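Local coordinates for protein putative 2-dehydro-3-deoxygalactonokinase (Sinorhizobium meliloti, PDB 3T69) that probably phosphorylates 2-dehydro-3-deoxy-D-galactonate with ATP, the second step in the breakdown of D-galactonate, at residues 198-203 / 233-238; 194-199 / 271-276; 204-209 / 279-284. All blocks are in the same frame, centred on the assembly; numbering follows the deposited sequence.

Contact 1 of 3, residues 198-203 / 233-238; sequences SAAFTD and AADARA
A200 and F201 face D235 and A238 across a pair of near-parallel helices, the first turn of helix 199-210 set beside the first turn of helix 233-252. The two axes come within 8.2 Å and cross at -23°. With A200 and A238 both alanines here, the backbones come close: the CA atoms of F201 and A238 are 4.8 Å apart. The apolar part is a meeting of methyls. A200 CB lies 3.9 Å from A238 CB, and F201 CB lies 4.2 Å from the same A238 CB. The polar groups take part by packing, with no hydrogen bond between the segments. With CG beside the backbone N (chi1 -65°), D235 brings OD1 3.2 Å from A200 CB. S198, the N-cap of helix 199-210, puts OG 4.1 Å from A238 CB; that OG also makes a weak hydrogen bond to A195 O. Beyond the pair, the F201 ring is covered by L273 and A277 of helix 268-280 and by S241 and I245 further along helix 233-252. The F201 side chain, extended away from its backbone N (chi1 -180°), offers a ring edge to A238 O, which lies near the ring plane and 3.6 Å from CD1.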
loop_
_atom_site.group_PDB
_atom_site.type_symbol
_atom_site.label_atom_id
_atom_site.label_comp_id
_atom_site.label_asym_id
_atom_site.label_seq_id
_atom_site.Cartn_x
_atom_site.Cartn_y
_atom_site.Cartn_z
ATOM N N SER B 198 -13.905 -16.878 -8.072
ATOM C CA SER B 198 -13.930 -17.261 -6.647
ATOM C C SER B 198 -14.586 -16.157 -5.858
ATOM O O SER B 198 -14.397 -14.972 -6.162
ATOM C CB SER B 198 -12.533 -17.557 -6.098
ATOM O OG SER B 198 -11.872 -16.366 -5.695
ATOM N N ALA B 199 -15.389 -16.564 -4.877
ATOM C CA ALA B 199 -16.146 -15.637 -4.038
ATOM C C ALA B 199 -15.209 -14.823 -3.146
ATOM O O ALA B 199 -15.515 -13.679 -2.807
ATOM C CB ALA B 199 -17.186 -16.395 -3.206
ATOM N N ALA B 200 -14.072 -15.411 -2.777
ATOM C CA ALA B 200 -13.050 -14.677 -2.049
ATOM C C ALA B 200 -12.826 -13.305 -2.729
ATOM O O ALA B 200 -12.883 -12.260 -2.059
ATOM C CB ALA B 200 -11.765 -15.473 -1.943
ATOM N N PHE B 201 -12.677 -13.309 -4.059
ATOM C CA PHE B 201 -12.467 -12.080 -4.821
ATOM C C PHE B 201 -13.595 -11.053 -4.812
ATOM O O PHE B 201 -13.344 -9.877 -4.524
ATOM C CB PHE B 201 -11.991 -12.357 -6.257
ATOM C CG PHE B 201 -11.760 -11.107 -7.070
ATOM C CD1 PHE B 201 -10.604 -10.334 -6.887
ATOM C CD2 PHE B 201 -12.700 -10.683 -8.004
ATOM C CE1 PHE B 201 -10.394 -9.146 -7.641
ATOM C CE2 PHE B 201 -12.512 -9.496 -8.754
ATOM C CZ PHE B 201 -11.349 -8.733 -8.578
ATOM N N THR B 202 -14.820 -11.441 -5.137
ATOM C CA THR B 202 -15.894 -10.436 -5.199
ATOM C C THR B 202 -16.397 -10.008 -3.830
ATOM O O THR B 202 -16.995 -8.925 -3.709
ATOM C CB THR B 202 -17.119 -10.866 -6.071
ATOM O OG1 THR B 202 -17.702 -12.081 -5.558
ATOM C CG2 THR B 202 -16.703 -11.041 -7.514
ATOM N N ASP B 203 -16.211 -10.859 -2.811
ATOM C CA ASP B 203 -16.500 -10.432 -1.432
ATOM C C ASP B 203 -15.593 -9.246 -1.059
ATOM O O ASP B 203 -16.105 -8.213 -0.601
ATOM C CB ASP B 203 -16.313 -11.561 -0.397
ATOM C CG ASP B 203 -17.362 -12.679 -0.505
ATOM O OD1 ASP B 203 -18.453 -12.443 -1.104
ATOM O OD2 ASP B 203 -17.061 -13.799 0.036
ATOM N N ALA B 233 -3.874 -19.737 0.527
ATOM C CA ALA B 233 -3.088 -18.712 -0.168
ATOM C C ALA B 233 -3.802 -18.043 -1.403
ATOM O O ALA B 233 -3.698 -16.826 -1.618
ATOM C CB ALA B 233 -1.679 -19.250 -0.503
ATOM N N ALA B 234 -4.561 -18.814 -2.182
ATOM C CA ALA B 234 -5.262 -18.228 -3.319
ATOM C C ALA B 234 -6.409 -17.318 -2.859
ATOM O O ALA B 234 -6.665 -16.258 -3.451
ATOM C CB ALA B 234 -5.764 -19.310 -4.271
ATOM N N ASP B 235 -7.106 -17.715 -1.805
ATOM C CA ASP B 235 -8.179 -16.873 -1.304
ATOM C C ASP B 235 -7.664 -15.556 -0.654
ATOM O O ASP B 235 -8.327 -14.497 -0.752
ATOM C CB ASP B 235 -9.096 -17.699 -0.398
ATOM C CG ASP B 235 -9.844 -18.829 -1.189
ATOM O OD1 ASP B 235 -10.675 -18.515 -2.106
ATOM O OD2 ASP B 235 -9.586 -20.023 -0.888
ATOM N N ALA B 236 -6.473 -15.634 -0.039
ATOM C CA ALA B 236 -5.799 -14.481 0.556
ATOM C C ALA B 236 -5.399 -13.445 -0.531
ATOM O O ALA B 236 -5.736 -12.230 -0.427
ATOM C CB ALA B 236 -4.578 -14.942 1.349
ATOM N N ARG B 237 -4.702 -13.964 -1.558
ATOM C CA ARG B 237 -4.324 -13.281 -2.782
ATOM C C ARG B 237 -5.533 -12.614 -3.397
ATOM O O ARG B 237 -5.497 -11.445 -3.815
ATOM C CB ARG B 237 -3.772 -14.321 -3.718
ATOM C CG ARG B 237 -3.037 -13.804 -4.932
ATOM C CD ARG B 237 -1.780 -14.682 -5.274
ATOM N NE ARG B 237 -1.100 -14.180 -6.477
ATOM C CZ ARG B 237 0.090 -13.588 -6.493
ATOM N NH1 ARG B 237 0.805 -13.450 -5.365
ATOM N NH2 ARG B 237 0.564 -13.145 -7.649
ATOM N N ALA B 238 -6.623 -13.355 -3.422
ATOM C CA ALA B 238 -7.843 -12.882 -4.013
ATOM C C ALA B 238 -8.389 -11.737 -3.210
ATOM O O ALA B 238 -8.769 -10.712 -3.769
ATOM C CB ALA B 238 -8.873 -14.024 -4.080
#

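Contact 2 of 3, residues 194-199 / 271-276; sequences FAAGSA and GTLYRT
A196, inside the type I turn that runs from A195 to S198, brings its CA to 5.5 Å from that of L273 of helix 268-280. The A196 methyl points at the helix and meets L273 CD1 at 3.8 Å, with T272 CG2 a little further off. F194, earlier in the loop, joins in: its CG sits between the backbone N and the carbonyl carbon (chi1 67°), which carries the far end of the ring to L273, F194 CE1 lying 3.8 Å from L273 CD1. The two side chains cross at about a right angle. L273 CD1 touches both the ring and the A196 methyl. T276 CG2 rests 3.5 Å from A196 O, while T276 OG1 donates a hydrogen bond to T272 O, 2.9 Å, from above that carbonyl's plane. With an alanine here, T272 O would probably be left with backbone donors alone and a gap would open beside A196 O. The helix leaves strand 261-264 by a glycine-rich turn, consistent with the nucleotide-binding element of ASKHA kinases, and the loop leads into helix 199-210. F194 also packs on R237, A238 and S241 of helix 233-252, and L273 touches S241 too, so loop and helix meet against that third helix.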
loop_
_atom_site.group_PDB
_atom_site.type_symbol
_atom_site.label_atom_id
_atom_site.label_comp_id
_atom_site.label_asym_id
_atom_site.label_seq_id
_atom_site.Cartn_x
_atom_site.Cartn_y
_atom_site.Cartn_z
ATOM N N PHE B 194 -5.175 -16.984 -8.841
ATOM C CA PHE B 194 -6.443 -17.263 -8.230
ATOM C C PHE B 194 -7.512 -17.078 -9.275
ATOM O O PHE B 194 -7.355 -16.266 -10.179
ATOM C CB PHE B 194 -6.688 -16.357 -7.001
ATOM C CG PHE B 194 -6.872 -14.877 -7.326
ATOM C CD1 PHE B 194 -8.143 -14.353 -7.535
ATOM C CD2 PHE B 194 -5.771 -14.018 -7.393
ATOM C CE1 PHE B 194 -8.310 -13.023 -7.813
ATOM C CE2 PHE B 194 -5.933 -12.689 -7.680
ATOM C CZ PHE B 194 -7.204 -12.188 -7.889
ATOM N N ALA B 195 -8.604 -17.824 -9.140
ATOM C CA ALA B 195 -9.691 -17.796 -10.116
ATOM C C ALA B 195 -10.592 -16.586 -9.902
ATOM O O ALA B 195 -11.276 -16.480 -8.890
ATOM C CB ALA B 195 -10.505 -19.106 -10.077
ATOM N N ALA B 196 -10.572 -15.678 -10.870
ATOM C CA ALA B 196 -11.429 -14.486 -10.896
ATOM C C ALA B 196 -12.856 -14.670 -10.345
ATOM O O ALA B 196 -13.460 -13.734 -9.760
ATOM C CB ALA B 196 -11.491 -13.944 -12.339
ATOM N N GLY B 197 -13.407 -15.865 -10.564
ATOM C CA GLY B 197 -14.798 -16.142 -10.201
ATOM C C GLY B 197 -14.976 -16.392 -8.720
ATOM O O GLY B 197 -16.061 -16.146 -8.181
ATOM N N SER B 198 -13.905 -16.878 -8.072
ATOM C CA SER B 198 -13.930 -17.261 -6.647
ATOM C C SER B 198 -14.586 -16.157 -5.858
ATOM O O SER B 198 -14.397 -14.972 -6.162
ATOM C CB SER B 198 -12.533 -17.557 -6.098
ATOM O OG SER B 198 -11.872 -16.366 -5.695
ATOM N N ALA B 199 -15.389 -16.564 -4.877
ATOM C CA ALA B 199 -16.146 -15.637 -4.038
ATOM C C ALA B 199 -15.209 -14.823 -3.146
ATOM O O ALA B 199 -15.515 -13.679 -2.807
ATOM C CB ALA B 199 -17.186 -16.395 -3.206
ATOM N N GLY B 271 -7.756 -7.956 -17.491
ATOM C CA GLY B 271 -8.974 -7.526 -18.167
ATOM C C GLY B 271 -10.175 -8.268 -17.617
ATOM O O GLY B 271 -11.183 -7.637 -17.245
ATOM N N THR B 272 -10.062 -9.602 -17.554
ATOM C CA THR B 272 -11.123 -10.471 -17.017
ATOM C C THR B 272 -11.427 -10.016 -15.581
ATOM O O THR B 272 -12.541 -9.493 -15.289
ATOM C CB THR B 272 -10.739 -11.994 -17.110
ATOM O OG1 THR B 272 -10.687 -12.407 -18.487
ATOM C CG2 THR B 272 -11.744 -12.876 -16.387
ATOM N N LEU B 273 -10.419 -10.147 -14.718
ATOM C CA LEU B 273 -10.462 -9.629 -13.341
ATOM C C LEU B 273 -11.232 -8.308 -13.141
ATOM O O LEU B 273 -12.088 -8.217 -12.263
ATOM C CB LEU B 273 -9.045 -9.491 -12.820
ATOM C CG LEU B 273 -8.822 -9.730 -11.323
ATOM C CD1 LEU B 273 -9.404 -11.075 -10.865
ATOM C CD2 LEU B 273 -7.307 -9.685 -11.029
ATOM N N TYR B 274 -10.973 -7.296 -13.964
ATOM C CA TYR B 274 -11.718 -6.053 -13.836
ATOM C C TYR B 274 -13.178 -6.062 -14.287
ATOM O O TYR B 274 -14.009 -5.330 -13.719
ATOM C CB TYR B 274 -10.980 -4.883 -14.493
ATOM C CG TYR B 274 -9.952 -4.196 -13.606
ATOM C CD1 TYR B 274 -10.202 -2.938 -13.059
ATOM C CD2 TYR B 274 -8.742 -4.798 -13.314
ATOM C CE1 TYR B 274 -9.246 -2.279 -12.237
ATOM C CE2 TYR B 274 -7.792 -4.148 -12.506
ATOM C CZ TYR B 274 -8.060 -2.906 -11.969
ATOM O OH TYR B 274 -7.112 -2.285 -11.190
ATOM N N ARG B 275 -13.508 -6.864 -15.309
ATOM C CA ARG B 275 -14.897 -6.867 -15.831
ATOM C C ARG B 275 -15.678 -7.551 -14.748
ATOM O O ARG B 275 -16.795 -7.136 -14.384
ATOM C CB ARG B 275 -15.016 -7.655 -17.176
ATOM N N THR B 276 -15.045 -8.601 -14.226
ATOM C CA THR B 276 -15.606 -9.392 -13.146
ATOM C C THR B 276 -15.885 -8.465 -11.965
ATOM O O THR B 276 -17.013 -8.395 -11.430
ATOM C CB THR B 276 -14.609 -10.469 -12.757
ATOM O OG1 THR B 276 -14.341 -11.273 -13.903
ATOM C CG2 THR B 276 -15.117 -11.339 -11.643
#

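Contact 3 of 3, residues 204-209 / 279-284; sequences AVSRTR and ESQGLN
Q281 reaches across to V205, S206 and R209, three residues on one flank of helix 199-210; its NE2 serves S206, and its OE1 lies along the aliphatic chain of R209. The chain leaves with CG beside the backbone N and bends at chi2, and chi3 (-56°) turns the amide so that NE2 faces S206. NE2 gives a nearly straight hydrogen bond to S206 OG, 3.1 Å long at 165°, with the hydroxyl lying in the amide plane. A second bond from NE2 goes to S280 OG of its own segment, 3.0 Å away, but this one is more bent and its acceptor is tilted from the plane. NE2 thus links two hydroxyls, each also hydrogen-bonded to a main-chain carbonyl, S206 OG to T202 O and S280 OG to A277 O. V205 CG1 lies obliquely off the amide plane, 3.4 Å from Q281 NE2. R209 and Q281 slide past each other in opposite directions, with Q281 OE1 3.4 Å from R209 CD. The guanidinium and amide planes are 88° apart, and OE1 lies at the guanidinium edge without a hydrogen bond. G282, with positive phi, closes helix 268-280 in a Schellman motif, after which the chain enters strand 284-285, paired with strand 261-264. On the other flanks of helix 199-210, T208 packs on helices 215-228 and 233-252, and R207 NH2 hydrogen-bonds to R120 O of the second subunit.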
loop_
_atom_site.group_PDB
_atom_site.type_symbol
_atom_site.label_atom_id
_atom_site.label_comp_id
_atom_site.label_asym_id
_atom_site.label_seq_id
_atom_site.Cartn_x
_atom_site.Cartn_y
_atom_site.Cartn_z
ATOM N N ALA B 204 -14.276 -9.409 -1.286
ATOM C CA ALA B 204 -13.256 -8.388 -1.036
ATOM C C ALA B 204 -13.611 -7.069 -1.708
ATOM O O ALA B 204 -13.653 -6.004 -1.045
ATOM C CB ALA B 204 -11.922 -8.859 -1.497
ATOM N N VAL B 205 -13.929 -7.156 -3.001
ATOM C CA VAL B 205 -14.336 -6.001 -3.811
ATOM C C VAL B 205 -15.580 -5.347 -3.278
ATOM O O VAL B 205 -15.706 -4.127 -3.301
ATOM C CB VAL B 205 -14.598 -6.394 -5.314
ATOM C CG1 VAL B 205 -15.146 -5.230 -6.097
ATOM C CG2 VAL B 205 -13.352 -6.948 -5.968
ATOM N N SER B 206 -16.524 -6.137 -2.817
ATOM C CA SER B 206 -17.746 -5.528 -2.330
ATOM C C SER B 206 -17.541 -4.893 -0.932
ATOM O O SER B 206 -17.894 -3.732 -0.719
ATOM C CB SER B 206 -18.909 -6.538 -2.364
ATOM O OG SER B 206 -19.066 -7.090 -3.680
ATOM N N ARG B 207 -16.947 -5.610 0.018
ATOM C CA ARG B 207 -16.852 -4.996 1.345
ATOM C C ARG B 207 -15.974 -3.754 1.300
ATOM O O ARG B 207 -16.267 -2.759 1.975
ATOM C CB ARG B 207 -16.478 -5.969 2.487
ATOM C CG ARG B 207 -15.387 -7.001 2.182
ATOM C CD ARG B 207 -15.267 -7.983 3.337
ATOM N NE ARG B 207 -15.568 -7.354 4.641
ATOM C CZ ARG B 207 -15.333 -7.929 5.821
ATOM N NH1 ARG B 207 -14.765 -9.130 5.883
ATOM N NH2 ARG B 207 -15.642 -7.301 6.942
ATOM N N THR B 208 -14.949 -3.778 0.448
ATOM C CA THR B 208 -14.126 -2.565 0.261
ATOM C C THR B 208 -14.817 -1.426 -0.521
ATOM O O THR B 208 -14.710 -0.270 -0.094
ATOM C CB THR B 208 -12.754 -2.876 -0.289
ATOM O OG1 THR B 208 -12.293 -4.106 0.288
ATOM C CG2 THR B 208 -11.813 -1.807 0.081
ATOM N N ARG B 209 -15.546 -1.742 -1.612
ATOM C CA ARG B 209 -16.272 -0.716 -2.383
ATOM C C ARG B 209 -17.331 -0.037 -1.500
ATOM O O ARG B 209 -17.544 1.181 -1.583
ATOM C CB ARG B 209 -16.834 -1.280 -3.735
ATOM C CG ARG B 209 -17.693 -0.318 -4.624
ATOM C CD ARG B 209 -19.065 -0.171 -4.006
ATOM N NE ARG B 209 -20.127 0.291 -4.872
ATOM C CZ ARG B 209 -20.344 1.558 -5.227
ATOM N NH1 ARG B 209 -19.528 2.545 -4.826
ATOM N NH2 ARG B 209 -21.389 1.833 -6.030
ATOM N N GLU B 279 -18.669 -5.631 -12.916
ATOM C CA GLU B 279 -20.048 -6.066 -13.030
ATOM C C GLU B 279 -20.620 -6.292 -11.642
ATOM O O GLU B 279 -21.691 -5.747 -11.323
ATOM C CB GLU B 279 -20.167 -7.297 -13.927
ATOM C CG GLU B 279 -20.165 -6.919 -15.403
ATOM C CD GLU B 279 -19.766 -8.049 -16.361
ATOM O OE1 GLU B 279 -19.064 -9.021 -15.986
ATOM O OE2 GLU B 279 -20.141 -7.921 -17.539
ATOM N N SER B 280 -19.882 -7.036 -10.808
ATOM C CA SER B 280 -20.272 -7.250 -9.403
ATOM C C SER B 280 -20.720 -5.965 -8.710
ATOM O O SER B 280 -21.535 -6.017 -7.802
ATOM C CB SER B 280 -19.177 -7.971 -8.605
ATOM O OG SER B 280 -18.130 -7.086 -8.243
ATOM N N GLN B 281 -20.224 -4.809 -9.154
ATOM C CA GLN B 281 -20.677 -3.542 -8.556
ATOM C C GLN B 281 -21.795 -2.887 -9.317
ATOM O O GLN B 281 -22.141 -1.729 -9.031
ATOM C CB GLN B 281 -19.532 -2.541 -8.288
ATOM C CG GLN B 281 -18.395 -3.111 -7.440
ATOM C CD GLN B 281 -18.890 -3.821 -6.177
ATOM O OE1 GLN B 281 -19.603 -3.235 -5.349
ATOM N NE2 GLN B 281 -18.506 -5.085 -6.024
ATOM N N GLY B 282 -22.365 -3.645 -10.259
ATOM C CA GLY B 282 -23.571 -3.243 -10.986
ATOM C C GLY B 282 -23.331 -2.297 -12.156
ATOM O O GLY B 282 -24.174 -1.446 -12.460
ATOM N N LEU B 283 -22.181 -2.455 -12.815
ATOM C CA LEU B 283 -21.872 -1.680 -14.011
ATOM C C LEU B 283 -21.845 -2.512 -15.275
ATOM O O LEU B 283 -21.344 -3.633 -15.286
ATOM C CB LEU B 283 -20.510 -1.006 -13.867
ATOM C CG LEU B 283 -20.388 -0.111 -12.657
ATOM C CD1 LEU B 283 -18.926 -0.001 -12.322
ATOM C CD2 LEU B 283 -21.034 1.257 -12.916
ATOM N N ASN B 284 -22.336 -1.913 -16.355
ATOM C CA ASN B 284 -22.152 -2.447 -17.715
ATOM C C ASN B 284 -20.740 -2.208 -18.185
ATOM O O ASN B 284 -20.188 -1.121 -18.008
ATOM C CB ASN B 284 -23.137 -1.799 -18.694
ATOM C CG ASN B 284 -24.570 -2.056 -18.305
ATOM O OD1 ASN B 284 -25.315 -1.145 -17.876
ATOM N ND2 ASN B 284 -24.962 -3.321 -18.398
#

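In the fold
Followed from the N terminus, the chain passes through loop 194-198 into helix 199-210, and all three contacts start from this one run. Contact 1 closes first, when the chain returns through helix 215-228 to the start of helix 233-252. Contacts 2 and 3 wait for helix 268-280: contact 2 uses its middle turns and contact 3 its end. Contacts 1 and 2 share S198 and A199, and F194 and F201 pack together between them. Contact 3 crosses both, its segments alternating with theirs. Together they tie helices 199-210 and 233-252 to helix 268-280, which lies between strands 261-264 and 284-285 in the sequence.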